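Local coordinates for protein cytochrome c (PDB 6RTE) that oxidises dihydro-heme d1 to heme d1 as the dehydrogenase NirN, which combines a heme c domain with an eight-bladed beta-propeller, at residues Y274-R279 / F317-Y323; H357-I362 / F403-S407; Y363-D367 / K432-E436; T398-F404 / T416-G421. One frame throughout, in Å; residues are numbered along the deposited sequence.

Contact 1 of 4, residues Y274-R279 / F317-Y323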
loop_
_atom_site.group_PDB
_atom_site.type_symbol
_atom_site.label_atom_id
_atom_site.label_comp_id
_atom_site.label_asym_id
_atom_site.label_seq_id
_atom_site.Cartn_x
_atom_site.Cartn_y
_atom_site.Cartn_z
ATOM N N TYR A 274 -1.361 2.394 -10.712
ATOM C CA TYR A 274 0.088 2.340 -10.855
ATOM C C TYR A 274 0.535 3.397 -11.859
ATOM O O TYR A 274 -0.222 3.801 -12.741
ATOM C CB TYR A 274 0.572 0.969 -11.342
ATOM C CG TYR A 274 -0.027 -0.230 -10.625
ATOM C CD1 TYR A 274 -1.221 -0.800 -11.062
ATOM C CD2 TYR A 274 0.601 -0.790 -9.529
ATOM C CE1 TYR A 274 -1.778 -1.903 -10.414
ATOM C CE2 TYR A 274 0.056 -1.892 -8.869
ATOM C CZ TYR A 274 -1.128 -2.444 -9.320
ATOM O OH TYR A 274 -1.670 -3.535 -8.672
ATOM N N THR A 275 1.791 3.818 -11.726
ATOM C CA THR A 275 2.435 4.703 -12.690
ATOM C C THR A 275 3.380 3.896 -13.562
ATOM O O THR A 275 4.097 3.021 -13.069
ATOM C CB THR A 275 3.198 5.817 -11.977
ATOM O OG1 THR A 275 2.286 6.544 -11.143
ATOM C CG2 THR A 275 3.889 6.797 -13.002
ATOM N N ALA A 276 3.371 4.187 -14.863
ATOM C CA ALA A 276 4.262 3.563 -15.841
ATOM C C ALA A 276 5.110 4.669 -16.460
ATOM O O ALA A 276 4.731 5.247 -17.491
ATOM C CB ALA A 276 3.477 2.807 -16.906
ATOM N N PRO A 277 6.266 4.987 -15.881
ATOM C CA PRO A 277 6.958 6.240 -16.233
ATOM C C PRO A 277 7.347 6.312 -17.698
ATOM O O PRO A 277 7.145 7.364 -18.323
ATOM C CB PRO A 277 8.186 6.240 -15.310
ATOM C CG PRO A 277 7.711 5.477 -14.103
ATOM C CD PRO A 277 6.841 4.377 -14.667
ATOM N N PRO A 278 7.888 5.244 -18.302
ATOM C CA PRO A 278 8.265 5.355 -19.725
ATOM C C PRO A 278 7.083 5.590 -20.645
ATOM O O PRO A 278 7.254 6.151 -21.732
ATOM C CB PRO A 278 8.939 4.008 -20.036
ATOM C CG PRO A 278 9.230 3.398 -18.712
ATOM C CD PRO A 278 8.227 3.916 -17.753
ATOM N N ARG A 279 5.889 5.166 -20.246
ATOM C CA ARG A 279 4.677 5.393 -21.016
ATOM C C ARG A 279 3.975 6.695 -20.636
ATOM O O ARG A 279 2.979 7.048 -21.273
ATOM C CB ARG A 279 3.718 4.208 -20.828
ATOM C CG ARG A 279 4.374 2.842 -21.090
ATOM C CD ARG A 279 3.411 1.704 -20.812
ATOM N NE ARG A 279 2.287 1.707 -21.744
ATOM C CZ ARG A 279 2.289 1.105 -22.930
ATOM N NH1 ARG A 279 1.217 1.172 -23.703
ATOM N NH2 ARG A 279 3.352 0.430 -23.337
ATOM N N PHE A 317 -1.015 -6.155 -10.486
ATOM C CA PHE A 317 -0.105 -6.037 -11.615
ATOM C C PHE A 317 1.348 -5.998 -11.146
ATOM O O PHE A 317 1.671 -5.392 -10.122
ATOM C CB PHE A 317 -0.369 -4.748 -12.410
ATOM C CG PHE A 317 -1.757 -4.610 -12.977
ATOM C CD1 PHE A 317 -2.655 -5.656 -12.996
ATOM C CD2 PHE A 317 -2.153 -3.395 -13.513
ATOM C CE1 PHE A 317 -3.932 -5.472 -13.535
ATOM C CE2 PHE A 317 -3.406 -3.221 -14.055
ATOM C CZ PHE A 317 -4.293 -4.261 -14.076
ATOM N N SER A 318 2.225 -6.640 -11.917
ATOM C CA SER A 318 3.648 -6.324 -11.936
ATOM C C SER A 318 4.035 -5.916 -13.356
ATOM O O SER A 318 3.442 -6.386 -14.330
ATOM C CB SER A 318 4.507 -7.508 -11.485
ATOM O OG SER A 318 5.877 -7.267 -11.773
ATOM N N PHE A 319 5.029 -5.042 -13.471
ATOM C CA PHE A 319 5.492 -4.554 -14.765
ATOM C C PHE A 319 6.888 -5.076 -15.067
ATOM O O PHE A 319 7.748 -5.130 -14.186
ATOM C CB PHE A 319 5.493 -3.024 -14.809
ATOM C CG PHE A 319 4.120 -2.422 -14.704
ATOM C CD1 PHE A 319 3.347 -2.231 -15.836
ATOM C CD2 PHE A 319 3.596 -2.078 -13.474
ATOM C CE1 PHE A 319 2.081 -1.691 -15.746
ATOM C CE2 PHE A 319 2.320 -1.537 -13.372
ATOM C CZ PHE A 319 1.564 -1.344 -14.512
ATOM N N SER A 320 7.102 -5.476 -16.320
ATOM C CA SER A 320 8.440 -5.796 -16.776
ATOM C C SER A 320 9.312 -4.546 -16.684
ATOM O O SER A 320 8.801 -3.420 -16.628
ATOM C CB SER A 320 8.406 -6.332 -18.207
ATOM O OG SER A 320 7.710 -5.463 -19.081
ATOM N N PRO A 321 10.639 -4.717 -16.637
ATOM C CA PRO A 321 11.506 -3.540 -16.461
ATOM C C PRO A 321 11.274 -2.450 -17.499
ATOM O O PRO A 321 11.369 -1.271 -17.157
ATOM C CB PRO A 321 12.925 -4.125 -16.546
ATOM C CG PRO A 321 12.768 -5.517 -17.078
ATOM C CD PRO A 321 11.408 -5.974 -16.640
ATOM N N ASP A 322 10.964 -2.809 -18.744
ATOM C CA ASP A 322 10.730 -1.827 -19.796
ATOM C C ASP A 322 9.274 -1.378 -19.887
ATOM O O ASP A 322 8.934 -0.605 -20.790
ATOM C CB ASP A 322 11.171 -2.398 -21.148
ATOM C CG ASP A 322 10.266 -3.522 -21.633
ATOM O OD1 ASP A 322 9.444 -4.024 -20.835
ATOM O OD2 ASP A 322 10.369 -3.898 -22.824
ATOM N N TYR A 323 8.413 -1.853 -18.986
ATOM C CA TYR A 323 6.992 -1.511 -18.938
ATOM C C TYR A 323 6.243 -1.877 -20.217
ATOM O O TYR A 323 5.113 -1.421 -20.425
ATOM C CB TYR A 323 6.796 -0.024 -18.612
ATOM C CG TYR A 323 7.133 0.302 -17.183
ATOM C CD1 TYR A 323 8.441 0.593 -16.810
ATOM C CD2 TYR A 323 6.163 0.294 -16.199
ATOM C CE1 TYR A 323 8.763 0.883 -15.504
ATOM C CE2 TYR A 323 6.477 0.577 -14.881
ATOM C CZ TYR A 323 7.785 0.871 -14.544
ATOM O OH TYR A 323 8.127 1.165 -13.244
HETATM O O HOH W 1 0.133 -4.937 -7.723
HETATM O O HOH W 2 6.179 0.323 -22.786
#

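Contact 2 of 4, residues H357-I362 / F403-S407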
loop_
_atom_site.group_PDB
_atom_site.type_symbol
_atom_site.label_atom_id
_atom_site.label_comp_id
_atom_site.label_asym_id
_atom_site.label_seq_id
_atom_site.Cartn_x
_atom_site.Cartn_y
_atom_site.Cartn_z
ATOM N N HIS A 357 1.834 -13.677 -5.263
ATOM C CA HIS A 357 1.675 -12.244 -5.019
ATOM C C HIS A 357 2.537 -11.497 -6.037
ATOM O O HIS A 357 3.615 -10.982 -5.735
ATOM C CB HIS A 357 2.057 -11.918 -3.580
ATOM C CG HIS A 357 1.833 -10.490 -3.194
ATOM N ND1 HIS A 357 0.979 -9.654 -3.883
ATOM C CD2 HIS A 357 2.357 -9.748 -2.191
ATOM C CE1 HIS A 357 0.988 -8.459 -3.321
ATOM N NE2 HIS A 357 1.817 -8.488 -2.292
ATOM N N LEU A 358 2.041 -11.446 -7.278
ATOM C CA LEU A 358 2.842 -10.908 -8.376
ATOM C C LEU A 358 3.232 -9.455 -8.143
ATOM O O LEU A 358 4.313 -9.027 -8.565
ATOM C CB LEU A 358 2.080 -11.037 -9.695
ATOM C CG LEU A 358 1.866 -12.459 -10.222
ATOM C CD1 LEU A 358 0.980 -12.422 -11.459
ATOM C CD2 LEU A 358 3.189 -13.136 -10.530
ATOM N N GLY A 359 2.372 -8.680 -7.477
ATOM C CA GLY A 359 2.663 -7.274 -7.271
ATOM C C GLY A 359 3.951 -7.030 -6.516
ATOM O O GLY A 359 4.572 -5.975 -6.668
ATOM N N SER A 360 4.375 -7.993 -5.698
ATOM C CA SER A 360 5.582 -7.859 -4.894
ATOM C C SER A 360 6.804 -8.516 -5.525
ATOM O O SER A 360 7.884 -8.476 -4.931
ATOM C CB SER A 360 5.354 -8.450 -3.499
ATOM O OG SER A 360 4.389 -7.698 -2.786
ATOM N N GLY A 361 6.668 -9.110 -6.707
ATOM C CA GLY A 361 7.800 -9.749 -7.338
ATOM C C GLY A 361 8.819 -8.746 -7.838
ATOM O O GLY A 361 8.526 -7.573 -8.054
ATOM N N ILE A 362 10.048 -9.220 -8.022
ATOM C CA ILE A 362 11.144 -8.355 -8.427
ATOM C C ILE A 362 11.936 -9.018 -9.546
ATOM O O ILE A 362 11.855 -10.232 -9.770
ATOM C CB ILE A 362 12.078 -8.000 -7.247
ATOM C CG1 ILE A 362 12.745 -9.252 -6.686
ATOM C CG2 ILE A 362 11.287 -7.293 -6.158
ATOM C CD1 ILE A 362 13.923 -8.957 -5.768
ATOM N N PHE A 403 5.063 -12.365 1.690
ATOM C CA PHE A 403 4.332 -11.227 1.151
ATOM C C PHE A 403 5.231 -10.176 0.507
ATOM O O PHE A 403 4.812 -9.512 -0.448
ATOM C CB PHE A 403 3.490 -10.571 2.251
ATOM C CG PHE A 403 2.419 -9.660 1.726
ATOM C CD1 PHE A 403 1.196 -10.173 1.314
ATOM C CD2 PHE A 403 2.631 -8.298 1.630
ATOM C CE1 PHE A 403 0.207 -9.342 0.821
ATOM C CE2 PHE A 403 1.641 -7.464 1.139
ATOM C CZ PHE A 403 0.431 -7.990 0.736
ATOM N N PHE A 404 6.458 -10.011 1.011
ATOM C CA PHE A 404 7.340 -8.939 0.574
ATOM C C PHE A 404 8.581 -9.493 -0.116
ATOM O O PHE A 404 9.025 -10.611 0.161
ATOM C CB PHE A 404 7.777 -8.059 1.754
ATOM C CG PHE A 404 6.645 -7.349 2.429
ATOM C CD1 PHE A 404 6.033 -6.263 1.823
ATOM C CD2 PHE A 404 6.190 -7.765 3.672
ATOM C CE1 PHE A 404 4.988 -5.605 2.442
ATOM C CE2 PHE A 404 5.141 -7.115 4.297
ATOM C CZ PHE A 404 4.538 -6.036 3.684
ATOM N N MET A 405 9.140 -8.676 -1.006
ATOM C CA MET A 405 10.360 -9.010 -1.728
ATOM C C MET A 405 11.059 -7.715 -2.106
ATOM O O MET A 405 10.413 -6.776 -2.584
ATOM C CB MET A 405 10.053 -9.841 -2.977
ATOM C CG MET A 405 11.189 -10.753 -3.407
ATOM S SD MET A 405 10.562 -12.235 -4.216
ATOM C CE MET A 405 12.087 -13.119 -4.516
ATOM N N ARG A 406 12.370 -7.667 -1.893
ATOM C CA ARG A 406 13.141 -6.468 -2.170
ATOM C C ARG A 406 14.583 -6.862 -2.428
ATOM O O ARG A 406 15.053 -7.910 -1.971
ATOM C CB ARG A 406 13.068 -5.475 -1.005
ATOM C CG ARG A 406 13.336 -4.023 -1.394
ATOM C CD ARG A 406 12.175 -3.446 -2.182
ATOM N NE ARG A 406 12.074 -2.001 -2.024
ATOM C CZ ARG A 406 12.704 -1.105 -2.788
ATOM N NH1 ARG A 406 13.502 -1.497 -3.775
ATOM N NH2 ARG A 406 12.535 0.192 -2.558
ATOM N N SER A 407 15.284 -6.003 -3.161
ATOM C CA SER A 407 16.715 -6.174 -3.386
ATOM C C SER A 407 17.316 -4.811 -3.716
ATOM O O SER A 407 16.659 -3.776 -3.584
ATOM C CB SER A 407 16.973 -7.197 -4.499
ATOM O OG SER A 407 18.351 -7.488 -4.586
#

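Contact 3 of 4, residues Y363-D367 / K432-E436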
loop_
_atom_site.group_PDB
_atom_site.type_symbol
_atom_site.label_atom_id
_atom_site.label_comp_id
_atom_site.label_asym_id
_atom_site.label_seq_id
_atom_site.Cartn_x
_atom_site.Cartn_y
_atom_site.Cartn_z
ATOM N N TYR A 363 12.709 -8.189 -10.237
ATOM C CA TYR A 363 13.480 -8.584 -11.405
ATOM C C TYR A 363 14.956 -8.347 -11.133
ATOM O O TYR A 363 15.326 -7.448 -10.372
ATOM C CB TYR A 363 13.046 -7.780 -12.646
ATOM C CG TYR A 363 11.577 -7.877 -12.961
ATOM C CD1 TYR A 363 10.634 -7.195 -12.199
ATOM C CD2 TYR A 363 11.122 -8.643 -14.031
ATOM C CE1 TYR A 363 9.279 -7.279 -12.485
ATOM C CE2 TYR A 363 9.772 -8.728 -14.329
ATOM C CZ TYR A 363 8.856 -8.044 -13.556
ATOM O OH TYR A 363 7.512 -8.131 -13.842
ATOM N N TRP A 364 15.798 -9.167 -11.750
ATOM C CA TRP A 364 17.235 -8.931 -11.730
ATOM C C TRP A 364 17.865 -9.751 -12.846
ATOM O O TRP A 364 17.219 -10.606 -13.456
ATOM C CB TRP A 364 17.846 -9.263 -10.360
ATOM C CG TRP A 364 17.939 -10.724 -10.033
ATOM C CD1 TRP A 364 18.922 -11.589 -10.421
ATOM C CD2 TRP A 364 17.029 -11.486 -9.229
ATOM N NE1 TRP A 364 18.674 -12.843 -9.919
ATOM C CE2 TRP A 364 17.518 -12.808 -9.185
ATOM C CE3 TRP A 364 15.846 -11.182 -8.546
ATOM C CZ2 TRP A 364 16.866 -13.826 -8.486
ATOM C CZ3 TRP A 364 15.196 -12.197 -7.852
ATOM C CH2 TRP A 364 15.710 -13.500 -7.827
ATOM N N LYS A 365 19.135 -9.467 -13.120
ATOM C CA LYS A 365 19.856 -10.131 -14.200
ATOM C C LYS A 365 20.628 -11.316 -13.638
ATOM O O LYS A 365 21.437 -11.160 -12.717
ATOM C CB LYS A 365 20.793 -9.152 -14.905
ATOM C CG LYS A 365 20.102 -7.880 -15.380
ATOM C CD LYS A 365 20.854 -7.221 -16.524
ATOM C CE LYS A 365 20.541 -7.891 -17.854
ATOM N NZ LYS A 365 19.166 -7.564 -18.326
ATOM N N ARG A 366 20.370 -12.499 -14.191
ATOM C CA ARG A 366 21.032 -13.736 -13.788
ATOM C C ARG A 366 21.597 -14.384 -15.045
ATOM O O ARG A 366 20.837 -14.879 -15.884
ATOM C CB ARG A 366 20.058 -14.674 -13.079
ATOM C CG ARG A 366 20.650 -16.002 -12.643
ATOM C CD ARG A 366 19.546 -16.986 -12.286
ATOM N NE ARG A 366 20.053 -18.166 -11.590
ATOM C CZ ARG A 366 20.489 -19.270 -12.193
ATOM N NH1 ARG A 366 20.490 -19.359 -13.517
ATOM N NH2 ARG A 366 20.929 -20.288 -11.465
ATOM N N ASP A 367 22.924 -14.388 -15.170
ATOM C CA ASP A 367 23.598 -14.879 -16.374
ATOM C C ASP A 367 23.230 -14.029 -17.588
ATOM O O ASP A 367 22.966 -14.545 -18.676
ATOM C CB ASP A 367 23.283 -16.356 -16.631
ATOM C CG ASP A 367 23.899 -17.274 -15.591
ATOM O OD1 ASP A 367 24.915 -16.883 -14.978
ATOM O OD2 ASP A 367 23.370 -18.389 -15.391
ATOM N N LYS A 432 21.108 -14.331 -5.662
ATOM C CA LYS A 432 20.572 -14.013 -6.982
ATOM C C LYS A 432 21.077 -14.958 -8.062
ATOM O O LYS A 432 20.438 -15.078 -9.114
ATOM C CB LYS A 432 20.926 -12.578 -7.377
ATOM C CG LYS A 432 20.150 -11.498 -6.651
ATOM C CD LYS A 432 20.618 -10.129 -7.108
ATOM C CE LYS A 432 19.911 -9.017 -6.369
ATOM N NZ LYS A 432 20.488 -7.679 -6.690
ATOM N N GLN A 433 22.213 -15.619 -7.835
ATOM C CA GLN A 433 22.809 -16.505 -8.827
ATOM C C GLN A 433 22.464 -17.968 -8.575
ATOM O O GLN A 433 21.945 -18.645 -9.467
ATOM C CB GLN A 433 24.331 -16.314 -8.840
ATOM C CG GLN A 433 25.023 -16.844 -10.089
ATOM C CD GLN A 433 24.583 -16.129 -11.354
ATOM O OE1 GLN A 433 24.794 -14.924 -11.507
ATOM N NE2 GLN A 433 23.958 -16.869 -12.265
ATOM N N THR A 434 22.731 -18.470 -7.368
ATOM C CA THR A 434 22.455 -19.872 -7.073
ATOM C C THR A 434 20.959 -20.139 -6.942
ATOM O O THR A 434 20.512 -21.269 -7.160
ATOM C CB THR A 434 23.176 -20.297 -5.791
ATOM O OG1 THR A 434 22.507 -19.740 -4.654
ATOM C CG2 THR A 434 24.627 -19.822 -5.797
ATOM N N LEU A 435 20.174 -19.118 -6.592
ATOM C CA LEU A 435 18.730 -19.261 -6.399
ATOM C C LEU A 435 18.420 -20.199 -5.233
ATOM O O LEU A 435 17.512 -21.031 -5.303
ATOM C CB LEU A 435 18.041 -19.746 -7.675
ATOM C CG LEU A 435 18.368 -18.989 -8.963
ATOM C CD1 LEU A 435 17.328 -19.299 -10.031
ATOM C CD2 LEU A 435 18.470 -17.485 -8.722
ATOM N N GLU A 436 19.186 -20.067 -4.153
ATOM C CA GLU A 436 18.949 -20.812 -2.928
ATOM C C GLU A 436 19.023 -19.856 -1.747
ATOM O O GLU A 436 19.646 -18.793 -1.819
ATOM C CB GLU A 436 19.964 -21.956 -2.749
#

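Contact 4 of 4, residues T398-F404 / T416-G421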
loop_
_atom_site.group_PDB
_atom_site.type_symbol
_atom_site.label_atom_id
_atom_site.label_comp_id
_atom_site.label_asym_id
_atom_site.label_seq_id
_atom_site.Cartn_x
_atom_site.Cartn_y
_atom_site.Cartn_z
ATOM N N THR A 398 10.100 -22.690 0.639
ATOM C CA THR A 398 10.348 -21.979 1.886
ATOM C C THR A 398 9.436 -22.542 2.971
ATOM O O THR A 398 8.646 -23.462 2.740
ATOM C CB THR A 398 10.116 -20.466 1.735
ATOM O OG1 THR A 398 8.711 -20.205 1.600
ATOM C CG2 THR A 398 10.858 -19.922 0.518
ATOM N N ASP A 399 9.544 -21.966 4.172
ATOM C CA ASP A 399 8.777 -22.471 5.304
ATOM C C ASP A 399 7.287 -22.191 5.142
ATOM O O ASP A 399 6.454 -23.048 5.461
ATOM C CB ASP A 399 9.301 -21.858 6.602
ATOM C CG ASP A 399 10.634 -22.452 7.031
ATOM O OD1 ASP A 399 11.270 -23.153 6.214
ATOM O OD2 ASP A 399 11.040 -22.225 8.190
ATOM N N GLY A 400 6.929 -21.007 4.653
ATOM C CA GLY A 400 5.541 -20.650 4.496
ATOM C C GLY A 400 5.331 -19.516 3.516
ATOM O O GLY A 400 6.280 -18.912 3.007
ATOM N N PRO A 401 4.067 -19.205 3.234
ATOM C CA PRO A 401 3.775 -18.116 2.296
ATOM C C PRO A 401 4.314 -16.791 2.811
ATOM O O PRO A 401 4.228 -16.490 4.003
ATOM C CB PRO A 401 2.244 -18.113 2.220
ATOM C CG PRO A 401 1.801 -18.748 3.501
ATOM C CD PRO A 401 2.843 -19.777 3.820
ATOM N N GLY A 402 4.881 -16.006 1.890
ATOM C CA GLY A 402 5.402 -14.694 2.192
ATOM C C GLY A 402 4.630 -13.606 1.462
ATOM O O GLY A 402 3.683 -13.872 0.716
ATOM N N PHE A 403 5.063 -12.365 1.690
ATOM C CA PHE A 403 4.332 -11.227 1.151
ATOM C C PHE A 403 5.231 -10.176 0.507
ATOM O O PHE A 403 4.812 -9.512 -0.448
ATOM C CB PHE A 403 3.490 -10.571 2.251
ATOM C CG PHE A 403 2.419 -9.660 1.726
ATOM C CD1 PHE A 403 1.196 -10.173 1.314
ATOM C CD2 PHE A 403 2.631 -8.298 1.630
ATOM C CE1 PHE A 403 0.207 -9.342 0.821
ATOM C CE2 PHE A 403 1.641 -7.464 1.139
ATOM C CZ PHE A 403 0.431 -7.990 0.736
ATOM N N PHE A 404 6.458 -10.011 1.011
ATOM C CA PHE A 404 7.340 -8.939 0.574
ATOM C C PHE A 404 8.581 -9.493 -0.116
ATOM O O PHE A 404 9.025 -10.611 0.161
ATOM C CB PHE A 404 7.777 -8.059 1.754
ATOM C CG PHE A 404 6.645 -7.349 2.429
ATOM C CD1 PHE A 404 6.033 -6.263 1.823
ATOM C CD2 PHE A 404 6.190 -7.765 3.672
ATOM C CE1 PHE A 404 4.988 -5.605 2.442
ATOM C CE2 PHE A 404 5.141 -7.115 4.297
ATOM C CZ PHE A 404 4.538 -6.036 3.684
ATOM N N THR A 416 13.305 -11.777 1.231
ATOM C CA THR A 416 11.875 -12.058 1.326
ATOM C C THR A 416 11.587 -12.661 2.702
ATOM O O THR A 416 12.418 -12.609 3.613
ATOM C CB THR A 416 11.427 -12.955 0.163
ATOM O OG1 THR A 416 9.995 -12.997 0.112
ATOM C CG2 THR A 416 11.972 -14.370 0.318
ATOM N N ASP A 417 10.394 -13.234 2.866
ATOM C CA ASP A 417 9.902 -13.597 4.188
ATOM C C ASP A 417 8.905 -14.745 4.076
ATOM O O ASP A 417 8.597 -15.220 2.980
ATOM C CB ASP A 417 9.240 -12.386 4.857
ATOM C CG ASP A 417 8.063 -11.857 4.050
ATOM O OD1 ASP A 417 7.056 -12.587 3.923
ATOM O OD2 ASP A 417 8.149 -10.721 3.527
ATOM N N THR A 418 8.409 -15.192 5.238
ATOM C CA THR A 418 7.231 -16.055 5.325
ATOM C C THR A 418 6.204 -15.348 6.210
ATOM O O THR A 418 5.617 -15.949 7.123
ATOM C CB THR A 418 7.578 -17.439 5.875
ATOM O OG1 THR A 418 7.907 -17.342 7.264
ATOM C CG2 THR A 418 8.758 -18.041 5.111
ATOM N N PHE A 419 6.013 -14.057 5.920
ATOM C CA PHE A 419 5.158 -13.155 6.688
ATOM C C PHE A 419 3.796 -13.749 7.003
ATOM O O PHE A 419 3.233 -13.472 8.069
ATOM C CB PHE A 419 5.019 -11.851 5.874
ATOM C CG PHE A 419 4.358 -10.712 6.605
ATOM C CD1 PHE A 419 5.080 -9.916 7.483
ATOM C CD2 PHE A 419 3.027 -10.392 6.358
ATOM C CE1 PHE A 419 4.480 -8.847 8.135
ATOM C CE2 PHE A 419 2.421 -9.325 7.007
ATOM C CZ PHE A 419 3.153 -8.550 7.896
ATOM N N LEU A 420 3.255 -14.574 6.107
ATOM C CA LEU A 420 1.898 -15.086 6.239
ATOM C C LEU A 420 1.841 -16.517 6.764
ATOM O O LEU A 420 0.747 -17.076 6.872
ATOM C CB LEU A 420 1.177 -15.016 4.886
ATOM C CG LEU A 420 1.170 -13.665 4.162
ATOM C CD1 LEU A 420 0.618 -13.836 2.755
ATOM C CD2 LEU A 420 0.366 -12.621 4.925
ATOM N N GLY A 421 2.983 -17.125 7.086
ATOM C CA GLY A 421 2.997 -18.500 7.535
ATOM C C GLY A 421 2.850 -18.630 9.042
ATOM O O GLY A 421 2.889 -17.653 9.784
HETATM O O HOH W 3 7.822 -17.590 1.366
#

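Contact 1 of 4, residues Y274-R279 / F317-Y323
A chi1 of -47° in Y274 and one of -59° in F317 put each CG beside its own backbone N, and from there the two rings meet between strand 270-276 and strand 317-319, bringing CE1 of Y274 to 3.5 Å from CD2 of F317. Their planes are nearly parallel, 27° apart, but so far slid that the rings barely overlap; CB of F317 makes an off-centre CH-pi contact with the tyrosine face. F319 completes an aromatic cluster, presenting its edge to the face of Y274 in an offset edge-to-face pair, with CE2 of F319 3.7 Å from CB of Y274. The phenol end is tied by water: OH of Y274 donates to a molecule 2.5 Å away, which in turn donates to O of F317. At the other end, two prolines lie over one face of the Y323 ring. CD of P277 sits 4.0 Å from the ring centroid and CD of P278 3.9 Å from it, both as CH-pi contacts, while CB of A276 touches CD2 of Y323 at 3.7 Å. Y323 closes a type I turn begun at S320, and its carbonyl O accepts a weak bond from a second water held by NH2 of R279. The guanidinium charge of R279 is paired by salt bridges to E294 and D342. The contact joins the first strands of two successive propeller blades: F317 leans back on V283 and A285 of strand 281-286, whereas S318 faces F372 of strand 370-374 in the following blade.

Contact 2 of 4, residues H357-I362 / F403-S407
NE2 of H357 lies over one face of the F403 ring, with the two planes inclined at 38°. CG of H357 is anti to the backbone N (chi1 -176°), which swings the imidazole out to the phenyl ring and brings its NE2 to 3.4 Å from CZ of F403. The same imidazole turns an edge to the F403 backbone, where CD2 of H357 lies 3.0 Å from O of F403, near the ring plane. S360 bonds to that carbonyl, its OG donating to O of F403 over 3.0 Å, nearly along the C=O axis. ND1 of H357 is bonded to D316, which fixes the rotation of the ring from its far side. Further along, the contact becomes apolar. I362 holds CG1 between its backbone N and carbonyl carbon (chi1 63°), sending CD1 on to CB of S407 at 3.7 Å. The M405 chain, extended beyond CG, crosses it at about a right angle, with CG of M405 3.9 Å from CG1 of I362. The 3-10 segment 358-360 leads into strand 362-365, the first of its blade, whose I362 packs on the short, weakly bonded strand 405-406, the first of the next. I362 pairs with A373 and R406 with W415 through their backbones, and M405 reaches both A373 and A414.

Contact 3 of 4, residues Y363-D367 / K432-E436
W364 and R366 carry a mixed contact of hydrogen bonds and packing between neighbouring propeller blades, far out from the chain centre (about 27 Å between centres). W364 is in strand 362-365 and R366 just beyond it; their partners occupy the loop between strand 427-431 and strand 437-441. Chi1 of W364 places CG in the crowded position between N and carbonyl carbon, and the K432 chain lies over one face of the indole. CG of K432 stands almost on the normal of the five-membered ring, 3.8 Å from its centroid and only 7° off. NE1 of W364 donates to O of K432 at 3.0 Å, the oxygen lying somewhat out of the indole plane. Beyond the indole the lysine chain runs extended, and NZ of K432 bonds to the carbonyls of H408 and S411. With CG anti to the backbone N (chi1 179°) and the chain extended to NE, R366 brings two nitrogens to one carbonyl: NE of R366 lies 2.9 Å from O of Q433 and NH2 of R366 2.8 Å from it, both weak bonds. L435 abuts NE of R366 from the opposite direction. Q433 folds back at chi2, bringing NE2 over the rim of one guanidinium face, the planes 42° apart, and this NE2 donates a weak bond to OD1 of D367, 2.9 Å away. Backbone carbonyls thus take most of the donors, while R366 and D367 also attract by charge alone, with OD2 of D367 well out of the guanidinium plane.

Contact 4 of 4, residues T398-F404 / T416-G421
The CA traces of 398-404 and 416-421 come closest where CA of G402 passes 3.9 Å from CA of T418, and the type I turn of T418-G421 is pinned there by N of L420 donating to O of P401 at 3.0 Å. D417 is the main side-chain clamp. Its chi1 of 60° turns the carboxylate toward the facing loop, where OD1 of D417 receives N of F403 at 3.0 Å and OD2 of D417 receives N of F404 at 3.1 Å, each on the syn side. OD1 takes a further bond on its anti side from N of F419, 2.7 Å away. This last bond closes an Asx turn, which bends the chain as it leaves the strand that includes T416; the contact as a whole fastens the loop entering strand 405-406, the first of its propeller blade, to the turn leaving the adjoining strand. T416 extends the grip, with OG1 donating to O of F404 over a short 2.6 Å and nearly straight on to the carbonyl. F404 directs CE2 at the centre of one face of F419 in a T-shaped (edge-to-face) pair, planes 78° apart. The same F404 ring has OD2 of D417 at its edge and meets H451 edge-to-face, while F419 does so with W466. L420 fits CD1 against the edge of the F403 ring, and its CB packs on CG of P401. Near T398, a single water accepts from OG1 of T398 and donates to the carbonyls of G400 and D417, 2.6 Å from O of G400.

Overall arrangement
All four contacts lie in the eight-bladed propeller; contacts 1 to 3 join successive blades, and contact 4 fastens the entry loop of one blade to its own second strand. Contact 1 comes first along the chain, between the sheets containing strands 270-276 and 317-319. Contacts 2 and 3 both link the sheet beginning at strand 362-365 to the one beginning at 405-406, with centres about 15 Å apart, contact 3 farther out. Contact 4, centred about 11 Å from contact 2, shares F403 and F404 with it and is nested in the loop closed by contact 3. Y363 bridges the middle pair of blades through a probable hydrogen bond to S318. Four consecutive blades are thus connected.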